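Local coordinates for periplasmic binding protein (Thermotoga lettingae TMO, PDB 4RY8) that binds 5-methylthioribose in the cleft between its two domains and probably serves as the solute-binding component of a sugar transporter, at residues V230-T234 with E235-M239; Q289-D293 with N294-N298; D300-V303 with K304-A308. All coordinates share one frame; numbering follows the deposited sequence.

Contact 1 of 3, residues V230-T234 with E235-M239; sequences VDVTT and EDIQM. With SR1 (5-S-methyl-5-thio-alpha-D-ribofuranose), chain G.
An N-cap opens helix 234-240, where Thr233 meets Asp236 just beyond strand 226-230. Thr233 OG1 accepts from Asp236 N at 3.0 Å in a nearly straight bond (175° at the hydrogen). The chi1 of 66° sets OG1 between the backbone N and the carbonyl carbon of Thr233, and from there it faces the first turn. The Asp236 side chain leans back toward the cap, its CG 3.3 Å from Thr233 OG1, and a water joins the two, 2.8 Å from Thr233 OG1 and 3.1 Å from Asp236 OD1. Ordinary helical bonds follow, Ile237 N to Thr233 O and Gln238 N to Thr234 O. Val232 CG2 packs against Ile237 CG1 at 4.0 Å; nearer solvent, Gln238 NE2 lies 3.4 Å from Thr234 CG2. Thr234 OG1 turns to Met299 N, tying the helix start to helix 299-305. Upstream, the Asp231 carboxylate takes two hydroxyls of the sugar, one on each oxygen: O2 of SR1 donates to OD1 at 2.7 Å and O3 of SR1 to OD2 at 2.5 Å. Asp206 N also donates to OD2. A carboxylate gripping two neighbouring sugar hydroxyls from a strand-to-helix loop is typical of the ligand cleft in periplasmic sugar-binding proteins.

Contact 2 of 3, residues Q289-D293 with N294-N298; sequences QFLVD and NNITN
Phe290 and Asn294 cross obliquely at the end of helix 288-293, which closes in a Schellman motif with Asn295, at positive phi, as its C-prime residue. Asn294 ND2 lies over one face of the Phe290 ring, 3.0 Å from CD1, with the ring and amide planes 59° apart. That same ND2 donates to Phe290 O at 2.7 Å, in the carbonyl plane and on a lone pair, so one nitrogen meets both the backbone and the ring of a single residue. With CG anti to the backbone N (chi1 174°), the Phe290 ring is set against the Asn294 side chain, and its CE2 comes within 3.7 Å of Ile296 CD1. Cutting this ring back to the methyl of an alanine is likely to leave the Asn294 amide without the surface it lies on and open a gap beside Ile296 and the neighbouring Leu302 and Ala305 of helix 299-305. Leu291 meets Ile296 at about a right angle, its CD2 3.6 Å from Ile296 CG2. The backbone closes the motif through Asn295 N to Val292 O at 3.1 Å, the donor standing well above the carbonyl plane, and through a straighter bond from Ile296 N to Leu291 O at 2.9 Å.

Contact 3 of 3, residues D300-V303 with K304-A308; sequences DELV and KALPA
The backbone of 300-305 is helical, with Lys304 N bonded to Asp300 O at 3.3 Å and Ala305 N to Glu301 O at 3.1 Å, until Leu306 leaves the helix with phi near -135°. There the bonding frays: Leu306 N makes weak bonds to both Leu302 O and Val303 O, each well off straight. Pro307 has no N-H to continue the pattern, and its CA instead makes a CH...O contact to Val303 O at 3.2 Å. Among the side chains, Leu302 and Leu306 lie side by side and point the same way, CD1 of Leu302 being 4.1 Å from CD1 of Leu306. The chi1 of Leu302 (168°) carries its CG opposite the backbone N, which brings CD1 toward Leu306. Phe290 of helix 288-293 touches both leucines and Ala305. Glu301 and Lys304 also run side by side in one direction, but their meeting is between Lys304 NZ and the aliphatic CG of Glu301 at 3.8 Å. The nearest charged atoms, Glu301 OE2 and Lys304 NZ, remain 5.2 Å apart. Asn298 OD1, at the N-cap, accepts from Glu301 N, while Glu301 OE1 accepts from Thr297 N, the residue ahead of the cap. Chemically, then, the lysine is likely to add only loose electrostatic attraction, while the glutamate probably helps to fix the turn ahead of its own helix through its bond to Thr297 N.

The three contacts follow one another along the chain and gather on the same side of its centre, in the lobe built on the mixed sheet. Contact 1 alone reaches the ligand, through Asp231; in contact 3 the Leu302 side chain is about 14 Å from the sugar. Contacts 1 and 2 have centres about 12 Å apart and meet where Ile237 CG2 packs 3.4 Å from Thr297 C. Leu302 bridges contacts 3 and 1, its CD2 lying 4.0 Å from Val232 CG2. Contacts 2 and 3 are about 10 Å apart between centres, joined by Ile296 CD1 against Ala305 CB at 3.6 Å. Helix 299-305 thus packs on the Asp231 loop and helix 288-293 on the end of helix 234-240.

Contact 1 of 3, residues V230-T234 with E235-M239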
ATOM      1  N   VAL C 230      14.654  -1.412  -2.748  1.00 16.83           N
ATOM      2  CA  VAL C 230      14.202  -1.575  -1.425  1.00 21.88           C
ATOM      3  C   VAL C 230      15.429  -1.581  -0.509  1.00 20.13           C
ATOM      4  O   VAL C 230      16.537  -1.972  -0.925  1.00 23.58           O
ATOM      5  CB  VAL C 230      13.431  -2.916  -1.340  1.00 16.29           C
ATOM      6  CG1 VAL C 230      12.927  -3.208   0.031  1.00 16.15           C
ATOM      7  CG2 VAL C 230      12.264  -2.877  -2.274  1.00 16.73           C
ATOM      8  N   ASP C 231      15.181  -1.269   0.761  1.00 17.01           N
ATOM      9  CA  ASP C 231      16.156  -1.291   1.849  1.00 17.91           C
ATOM     10  C   ASP C 231      16.946   0.009   1.871  1.00 21.34           C
ATOM     11  O   ASP C 231      17.107   0.675   0.867  1.00 23.88           O
ATOM     12  CB  ASP C 231      17.123  -2.493   1.876  1.00 17.15           C
ATOM     13  CG  ASP C 231      16.397  -3.825   1.845  1.00 20.97           C
ATOM     14  OD1 ASP C 231      15.412  -3.968   2.593  1.00 19.41           O
ATOM     15  OD2 ASP C 231      16.805  -4.726   1.058  1.00 21.28           O
ATOM     16  N   VAL C 232      17.379   0.363   3.065  1.00 19.94           N
ATOM     17  CA  VAL C 232      18.244   1.530   3.239  1.00 22.63           C
ATOM     18  C   VAL C 232      19.279   1.183   4.321  1.00 28.78           C
ATOM     19  O   VAL C 232      18.978   0.490   5.330  1.00 21.69           O
ATOM     20  CB  VAL C 232      17.406   2.788   3.511  1.00 22.84           C
ATOM     21  CG1 VAL C 232      16.630   2.645   4.814  1.00 24.08           C
ATOM     22  CG2 VAL C 232      18.270   4.050   3.481  1.00 22.16           C
ATOM     23  N   THR C 233      20.515   1.593   4.055  1.00 26.22           N
ATOM     24  CA  THR C 233      21.619   1.495   5.013  1.00 25.61           C
ATOM     25  C   THR C 233      22.490   2.731   4.781  1.00 27.15           C
ATOM     26  O   THR C 233      22.250   3.493   3.841  1.00 27.02           O
ATOM     27  CB  THR C 233      22.498   0.249   4.802  1.00 26.22           C
ATOM     28  OG1 THR C 233      23.176   0.359   3.548  1.00 30.83           O
ATOM     29  CG2 THR C 233      21.685  -1.046   4.826  1.00 36.48           C
ATOM     30  N   THR C 234      23.512   2.923   5.612  1.00 30.34           N
ATOM     31  CA  THR C 234      24.484   3.991   5.373  1.00 29.54           C
ATOM     32  C   THR C 234      25.223   3.776   4.046  1.00 33.82           C
ATOM     33  O   THR C 234      25.385   4.718   3.265  1.00 30.18           O
ATOM     34  CB  THR C 234      25.448   4.123   6.547  1.00 34.44           C
ATOM     35  OG1 THR C 234      24.698   4.601   7.672  1.00 29.41           O
ATOM     36  CG2 THR C 234      26.573   5.081   6.233  1.00 37.75           C
ATOM     37  N   GLU C 235      25.615   2.539   3.762  1.00 38.13           N
ATOM     38  CA  GLU C 235      26.182   2.219   2.444  1.00 35.48           C
ATOM     39  C   GLU C 235      25.269   2.667   1.302  1.00 28.25           C
ATOM     40  O   GLU C 235      25.718   3.301   0.351  1.00 29.08           O
ATOM     41  CB  GLU C 235      26.479   0.721   2.334  1.00 35.96           C
ATOM     42  CG  GLU C 235      27.753   0.325   3.062  1.00 35.29           C
ATOM     43  CD  GLU C 235      27.936  -1.170   3.166  1.00 48.09           C
ATOM     44  OE1 GLU C 235      27.166  -1.952   2.527  1.00 38.39           O
ATOM     45  OE2 GLU C 235      28.869  -1.559   3.890  1.00 56.76           O
ATOM     46  N   ASP C 236      23.990   2.304   1.380  1.00 30.63           N
ATOM     47  CA  ASP C 236      23.013   2.755   0.405  1.00 23.24           C
ATOM     48  C   ASP C 236      22.933   4.253   0.278  1.00 26.38           C
ATOM     49  O   ASP C 236      23.019   4.811  -0.815  1.00 26.73           O
ATOM     50  CB  ASP C 236      21.649   2.230   0.807  1.00 26.81           C
ATOM     51  CG  ASP C 236      21.561   0.692   0.714  1.00 28.46           C
ATOM     52  OD1 ASP C 236      22.479   0.102   0.112  1.00 23.54           O
ATOM     53  OD2 ASP C 236      20.603   0.105   1.265  1.00 24.77           O
ATOM     54  N   ILE C 237      22.740   4.910   1.415  1.00 25.16           N
ATOM     55  CA  ILE C 237      22.788   6.408   1.462  1.00 26.67           C
ATOM     56  C   ILE C 237      23.998   7.007   0.724  1.00 28.41           C
ATOM     57  O   ILE C 237      23.834   7.913  -0.149  1.00 29.41           O
ATOM     58  CB  ILE C 237      22.705   6.887   2.918  1.00 26.46           C
ATOM     59  CG1 ILE C 237      21.277   6.625   3.448  1.00 26.67           C
ATOM     60  CG2 ILE C 237      23.090   8.364   3.038  1.00 32.00           C
ATOM     61  CD1 ILE C 237      21.135   6.652   4.970  1.00 26.66           C
ATOM     62  N   GLN C 238      25.200   6.510   1.058  1.00 35.03           N
ATOM     63  CA  GLN C 238      26.460   7.029   0.481  1.00 37.55           C
ATOM     64  C   GLN C 238      26.433   6.864  -1.004  1.00 41.60           C
ATOM     65  O   GLN C 238      26.837   7.738  -1.752  1.00 31.16           O
ATOM     66  CB  GLN C 238      27.678   6.238   0.966  1.00 36.65           C
ATOM     67  CG  GLN C 238      28.049   6.460   2.408  1.00 41.75           C
ATOM     68  CD  GLN C 238      28.897   5.318   2.965  1.00103.48           C
ATOM     69  OE1 GLN C 238      29.218   4.331   2.281  1.00 54.76           O
ATOM     70  NE2 GLN C 238      29.263   5.449   4.218  1.00 62.09           N
ATOM     71  N   MET C 239      25.989   5.697  -1.447  1.00 27.88           N
ATOM     72  CA  MET C 239      25.909   5.484  -2.849  1.00 30.32           C
ATOM     73  C   MET C 239      24.780   6.281  -3.551  1.00 40.84           C
ATOM     74  O   MET C 239      24.891   6.554  -4.752  1.00 40.38           O
ATOM     75  CB  MET C 239      25.735   3.987  -3.117  1.00 26.71           C
ATOM     76  CG  MET C 239      26.939   3.103  -2.806  1.00 30.53           C
ATOM     77  SD  MET C 239      26.633   1.388  -3.349  1.00 25.95           S
ATOM     78  CE  MET C 239      26.231   1.700  -5.051  1.00 23.02           C
TER
HETATM   79  CS  SR1 G 401      17.264 -12.469   0.117  1.00 25.10           C
HETATM   80  S   SR1 G 401      15.803 -11.796   0.875  1.00 20.45           S
HETATM   81  C5  SR1 G 401      16.465 -10.118   1.009  1.00 25.11           C
HETATM   82  C4  SR1 G 401      15.454  -9.173   1.656  1.00 20.17           C
HETATM   83  O4  SR1 G 401      15.153  -9.716   2.900  1.00 23.29           O
HETATM   84  C1  SR1 G 401      15.082  -8.698   3.918  1.00 43.30           C
HETATM   85  O1  SR1 G 401      13.776  -8.673   4.386  1.00 27.28           O
HETATM   86  C2  SR1 G 401      15.454  -7.352   3.315  1.00 30.48           C
HETATM   87  O2  SR1 G 401      14.411  -6.343   3.235  1.00 20.18           O
HETATM   88  C3  SR1 G 401      15.948  -7.759   1.940  1.00 21.80           C
HETATM   89  O3  SR1 G 401      15.479  -6.853   0.951  1.00 22.86           O
HETATM   90  O   HOH W   1      23.480  -2.066   2.088  1.00 40.08           O

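Contact 2 of 3, residues Q289-D293 with N294-N298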
ATOM      1  N   GLN C 289      16.589  12.853  -3.572  1.00 36.52           N
ATOM      2  CA  GLN C 289      16.284  14.275  -3.414  1.00 32.77           C
ATOM      3  C   GLN C 289      16.136  14.694  -1.961  1.00 37.58           C
ATOM      4  O   GLN C 289      16.646  15.759  -1.544  1.00 32.55           O
ATOM      5  CB  GLN C 289      14.981  14.602  -4.162  1.00 39.35           C
ATOM      6  CG  GLN C 289      14.917  16.007  -4.743  1.00 93.20           C
ATOM      7  CD  GLN C 289      15.296  16.040  -6.216  1.00120.93           C
ATOM      8  OE1 GLN C 289      14.725  15.310  -7.032  1.00 73.92           O
ATOM      9  NE2 GLN C 289      16.260  16.884  -6.562  1.00 64.53           N
ATOM     10  N   PHE C 290      15.380  13.905  -1.208  1.00 29.79           N
ATOM     11  CA  PHE C 290      15.213  14.129   0.239  1.00 30.68           C
ATOM     12  C   PHE C 290      16.556  13.975   0.992  1.00 32.86           C
ATOM     13  O   PHE C 290      16.837  14.736   1.936  1.00 34.28           O
ATOM     14  CB  PHE C 290      14.119  13.186   0.816  1.00 32.00           C
ATOM     15  CG  PHE C 290      13.994  13.243   2.311  1.00 44.49           C
ATOM     16  CD1 PHE C 290      13.361  14.327   2.938  1.00 36.33           C
ATOM     17  CD2 PHE C 290      14.553  12.245   3.106  1.00 48.95           C
ATOM     18  CE1 PHE C 290      13.275  14.391   4.322  1.00 38.14           C
ATOM     19  CE2 PHE C 290      14.471  12.317   4.491  1.00 48.18           C
ATOM     20  CZ  PHE C 290      13.832  13.393   5.100  1.00 49.05           C
ATOM     21  N   LEU C 291      17.399  13.018   0.583  1.00 31.09           N
ATOM     22  CA  LEU C 291      18.700  12.833   1.267  1.00 31.62           C
ATOM     23  C   LEU C 291      19.588  14.070   1.062  1.00 35.12           C
ATOM     24  O   LEU C 291      20.183  14.590   2.032  1.00 39.80           O
ATOM     25  CB  LEU C 291      19.448  11.583   0.801  1.00 29.07           C
ATOM     26  CG  LEU C 291      18.793  10.210   1.013  1.00 31.29           C
ATOM     27  CD1 LEU C 291      19.594   9.161   0.247  1.00 26.26           C
ATOM     28  CD2 LEU C 291      18.745   9.898   2.495  1.00 29.47           C
ATOM     29  N   VAL C 292      19.644  14.530  -0.192  1.00 38.07           N
ATOM     30  CA  VAL C 292      20.485  15.692  -0.602  1.00 40.96           C
ATOM     31  C   VAL C 292      19.997  16.983   0.020  1.00 47.19           C
ATOM     32  O   VAL C 292      20.802  17.752   0.578  1.00 38.68           O
ATOM     33  CB  VAL C 292      20.501  15.862  -2.158  1.00 52.10           C
ATOM     34  CG1 VAL C 292      21.279  17.111  -2.571  1.00 51.68           C
ATOM     35  CG2 VAL C 292      21.087  14.630  -2.846  1.00 41.92           C
ATOM     36  N   ASP C 293      18.690  17.236  -0.073  1.00 39.52           N
ATOM     37  CA  ASP C 293      18.117  18.498   0.478  1.00 44.94           C
ATOM     38  C   ASP C 293      18.387  18.699   1.966  1.00 40.74           C
ATOM     39  O   ASP C 293      18.475  19.825   2.436  1.00 56.57           O
ATOM     40  CB  ASP C 293      16.608  18.550   0.250  1.00 48.63           C
ATOM     41  CG  ASP C 293      16.246  18.911  -1.167  1.00 57.83           C
ATOM     42  OD1 ASP C 293      17.165  19.050  -1.995  1.00 51.58           O
ATOM     43  OD2 ASP C 293      15.038  19.068  -1.450  1.00 47.07           O
ATOM     44  N   ASN C 294      18.562  17.594   2.677  1.00 44.61           N
ATOM     45  CA  ASN C 294      18.722  17.570   4.113  1.00 39.63           C
ATOM     46  C   ASN C 294      20.106  17.105   4.538  1.00 40.25           C
ATOM     47  O   ASN C 294      20.333  16.839   5.721  1.00 41.87           O
ATOM     48  CB  ASN C 294      17.685  16.603   4.674  1.00 67.04           C
ATOM     49  CG  ASN C 294      16.281  17.072   4.408  1.00 45.17           C
ATOM     50  OD1 ASN C 294      15.899  18.144   4.866  1.00 56.56           O
ATOM     51  ND2 ASN C 294      15.535  16.327   3.628  1.00 51.58           N
ATOM     52  N   ASN C 295      21.028  16.981   3.583  1.00 37.94           N
ATOM     53  CA  ASN C 295      22.439  16.683   3.891  1.00 40.09           C
ATOM     54  C   ASN C 295      22.622  15.401   4.708  1.00 39.69           C
ATOM     55  O   ASN C 295      23.448  15.315   5.622  1.00 41.12           O
ATOM     56  CB  ASN C 295      23.118  17.909   4.592  1.00 41.64           C
ATOM     57  CG  ASN C 295      23.709  18.892   3.594  1.00 47.89           C
ATOM     58  OD1 ASN C 295      24.920  19.109   3.563  1.00 99.52           O
ATOM     59  ND2 ASN C 295      22.859  19.483   2.763  1.00 49.59           N
ATOM     60  N   ILE C 296      21.814  14.408   4.382  1.00 36.31           N
ATOM     61  CA  ILE C 296      21.834  13.128   5.053  1.00 41.43           C
ATOM     62  C   ILE C 296      22.958  12.320   4.426  1.00 42.91           C
ATOM     63  O   ILE C 296      23.025  12.222   3.198  1.00 34.97           O
ATOM     64  CB  ILE C 296      20.475  12.409   4.891  1.00 48.25           C
ATOM     65  CG1 ILE C 296      19.407  13.232   5.626  1.00 45.96           C
ATOM     66  CG2 ILE C 296      20.528  10.968   5.419  1.00 35.14           C
ATOM     67  CD1 ILE C 296      17.992  12.770   5.389  1.00 63.78           C
ATOM     68  N   THR C 297      23.847  11.800   5.282  1.00 40.79           N
ATOM     69  CA  THR C 297      24.982  10.957   4.894  1.00 43.52           C
ATOM     70  C   THR C 297      25.015   9.578   5.577  1.00 41.18           C
ATOM     71  O   THR C 297      25.848   8.746   5.235  1.00 41.59           O
ATOM     72  CB  THR C 297      26.308  11.617   5.282  1.00 43.99           C
ATOM     73  OG1 THR C 297      26.542  11.383   6.670  1.00 47.82           O
ATOM     74  CG2 THR C 297      26.286  13.104   5.011  1.00 42.69           C
ATOM     75  N   ASN C 298      24.143   9.334   6.552  1.00 40.46           N
ATOM     76  CA  ASN C 298      24.142   8.061   7.267  1.00 31.78           C
ATOM     77  C   ASN C 298      22.792   7.774   7.958  1.00 35.81           C
ATOM     78  O   ASN C 298      21.923   8.640   8.022  1.00 30.28           O
ATOM     79  CB  ASN C 298      25.317   7.976   8.254  1.00 34.36           C
ATOM     80  CG  ASN C 298      25.188   8.953   9.420  1.00 36.58           C
ATOM     81  OD1 ASN C 298      24.090   9.250   9.877  1.00 35.85           O
ATOM     82  ND2 ASN C 298      26.311   9.403   9.935  1.00 39.87           N
TER

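Contact 3 of 3, residues D300-V303 with K304-A308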
ATOM      1  N   ASP C 300      22.025   7.470  11.027  1.00 43.27           N
ATOM      2  CA  ASP C 300      21.750   8.292  12.204  1.00 36.34           C
ATOM      3  C   ASP C 300      20.939   9.510  11.784  1.00 35.91           C
ATOM      4  O   ASP C 300      19.871   9.789  12.319  1.00 44.96           O
ATOM      5  CB  ASP C 300      23.055   8.713  12.869  1.00 50.51           C
ATOM      6  CG  ASP C 300      23.821   7.532  13.432  1.00 83.59           C
ATOM      7  OD1 ASP C 300      23.195   6.715  14.143  1.00 58.38           O
ATOM      8  OD2 ASP C 300      25.036   7.406  13.151  1.00 48.45           O
ATOM      9  N   GLU C 301      21.473  10.206  10.793  1.00 34.48           N
ATOM     10  CA  GLU C 301      20.877  11.399  10.210  1.00 36.29           C
ATOM     11  C   GLU C 301      19.577  11.163   9.502  1.00 32.88           C
ATOM     12  O   GLU C 301      18.744  12.032   9.398  1.00 33.53           O
ATOM     13  CB  GLU C 301      21.886  12.074   9.261  1.00 35.92           C
ATOM     14  CG  GLU C 301      23.049  12.730  10.018  1.00 39.56           C
ATOM     15  CD  GLU C 301      24.292  12.953   9.165  1.00 39.97           C
ATOM     16  OE1 GLU C 301      24.256  12.740   7.923  1.00 54.91           O
ATOM     17  OE2 GLU C 301      25.331  13.307   9.749  1.00 43.51           O
ATOM     18  N   LEU C 302      19.356   9.968   8.998  1.00 45.38           N
ATOM     19  CA  LEU C 302      18.135   9.790   8.273  1.00 29.81           C
ATOM     20  C   LEU C 302      16.951   9.621   9.218  1.00 29.13           C
ATOM     21  O   LEU C 302      15.851  10.079   8.942  1.00 29.04           O
ATOM     22  CB  LEU C 302      18.246   8.578   7.358  1.00 28.60           C
ATOM     23  CG  LEU C 302      16.901   8.198   6.818  1.00 26.13           C
ATOM     24  CD1 LEU C 302      16.229   9.227   5.944  1.00 28.06           C
ATOM     25  CD2 LEU C 302      17.120   6.929   5.999  1.00 24.88           C
ATOM     26  N   VAL C 303      17.191   8.892  10.291  1.00 29.67           N
ATOM     27  CA  VAL C 303      16.173   8.571  11.295  1.00 30.98           C
ATOM     28  C   VAL C 303      15.752   9.861  11.988  1.00 42.55           C
ATOM     29  O   VAL C 303      14.566  10.096  12.231  1.00 35.76           O
ATOM     30  CB  VAL C 303      16.717   7.580  12.361  1.00 34.31           C
ATOM     31  CG1 VAL C 303      15.821   7.529  13.595  1.00 54.56           C
ATOM     32  CG2 VAL C 303      16.828   6.179  11.783  1.00 31.82           C
ATOM     33  N   LYS C 304      16.746  10.687  12.269  1.00 36.14           N
ATOM     34  CA  LYS C 304      16.533  11.991  12.902  1.00 37.35           C
ATOM     35  C   LYS C 304      15.676  12.854  11.958  1.00 48.12           C
ATOM     36  O   LYS C 304      14.652  13.408  12.358  1.00 55.17           O
ATOM     37  CB  LYS C 304      17.891  12.625  13.148  1.00 43.78           C
ATOM     38  CG  LYS C 304      17.852  14.069  13.640  1.00 51.97           C
ATOM     39  CD  LYS C 304      19.244  14.689  13.634  1.00113.60           C
ATOM     40  CE  LYS C 304      19.743  14.987  12.220  1.00101.21           C
ATOM     41  NZ  LYS C 304      21.210  15.263  12.197  1.00 56.62           N
ATOM     42  N   ALA C 305      16.089  12.924  10.693  1.00 49.07           N
ATOM     43  CA  ALA C 305      15.383  13.694   9.672  1.00 47.58           C
ATOM     44  C   ALA C 305      14.009  13.107   9.338  1.00 59.98           C
ATOM     45  O   ALA C 305      13.142  13.825   8.843  1.00 41.17           O
ATOM     46  CB  ALA C 305      16.230  13.757   8.402  1.00 39.82           C
ATOM     47  N   LEU C 306      13.836  11.804   9.561  1.00 38.58           N
ATOM     48  CA  LEU C 306      12.594  11.089   9.238  1.00 44.51           C
ATOM     49  C   LEU C 306      12.228  10.186  10.418  1.00 45.61           C
ATOM     50  O   LEU C 306      12.472   8.969  10.389  1.00 30.15           O
ATOM     51  CB  LEU C 306      12.759  10.258   7.962  1.00 57.41           C
ATOM     52  CG  LEU C 306      11.950  10.606   6.707  1.00 79.81           C
ATOM     53  CD1 LEU C 306      12.194   9.541   5.644  1.00 47.69           C
ATOM     54  CD2 LEU C 306      10.464  10.714   7.009  1.00 85.06           C
ATOM     55  N   PRO C 307      11.646  10.778  11.480  1.00 36.24           N
ATOM     56  CA  PRO C 307      11.423  10.001  12.717  1.00 40.22           C
ATOM     57  C   PRO C 307      10.544   8.743  12.565  1.00 36.18           C
ATOM     58  O   PRO C 307      10.696   7.803  13.342  1.00 32.84           O
ATOM     59  CB  PRO C 307      10.813  11.030  13.697  1.00 60.53           C
ATOM     60  CG  PRO C 307      10.404  12.203  12.868  1.00 50.07           C
ATOM     61  CD  PRO C 307      11.227  12.188  11.615  1.00 46.67           C
ATOM     62  N   ALA C 308       9.656   8.694  11.576  1.00 37.87           N
ATOM     63  CA  ALA C 308       8.857   7.458  11.342  1.00 30.79           C
ATOM     64  C   ALA C 308       9.703   6.166  11.168  1.00 40.51           C
ATOM     65  O   ALA C 308       9.187   5.062  11.307  1.00 36.00           O
ATOM     66  CB  ALA C 308       7.908   7.691  10.172  1.00 27.77           C
TER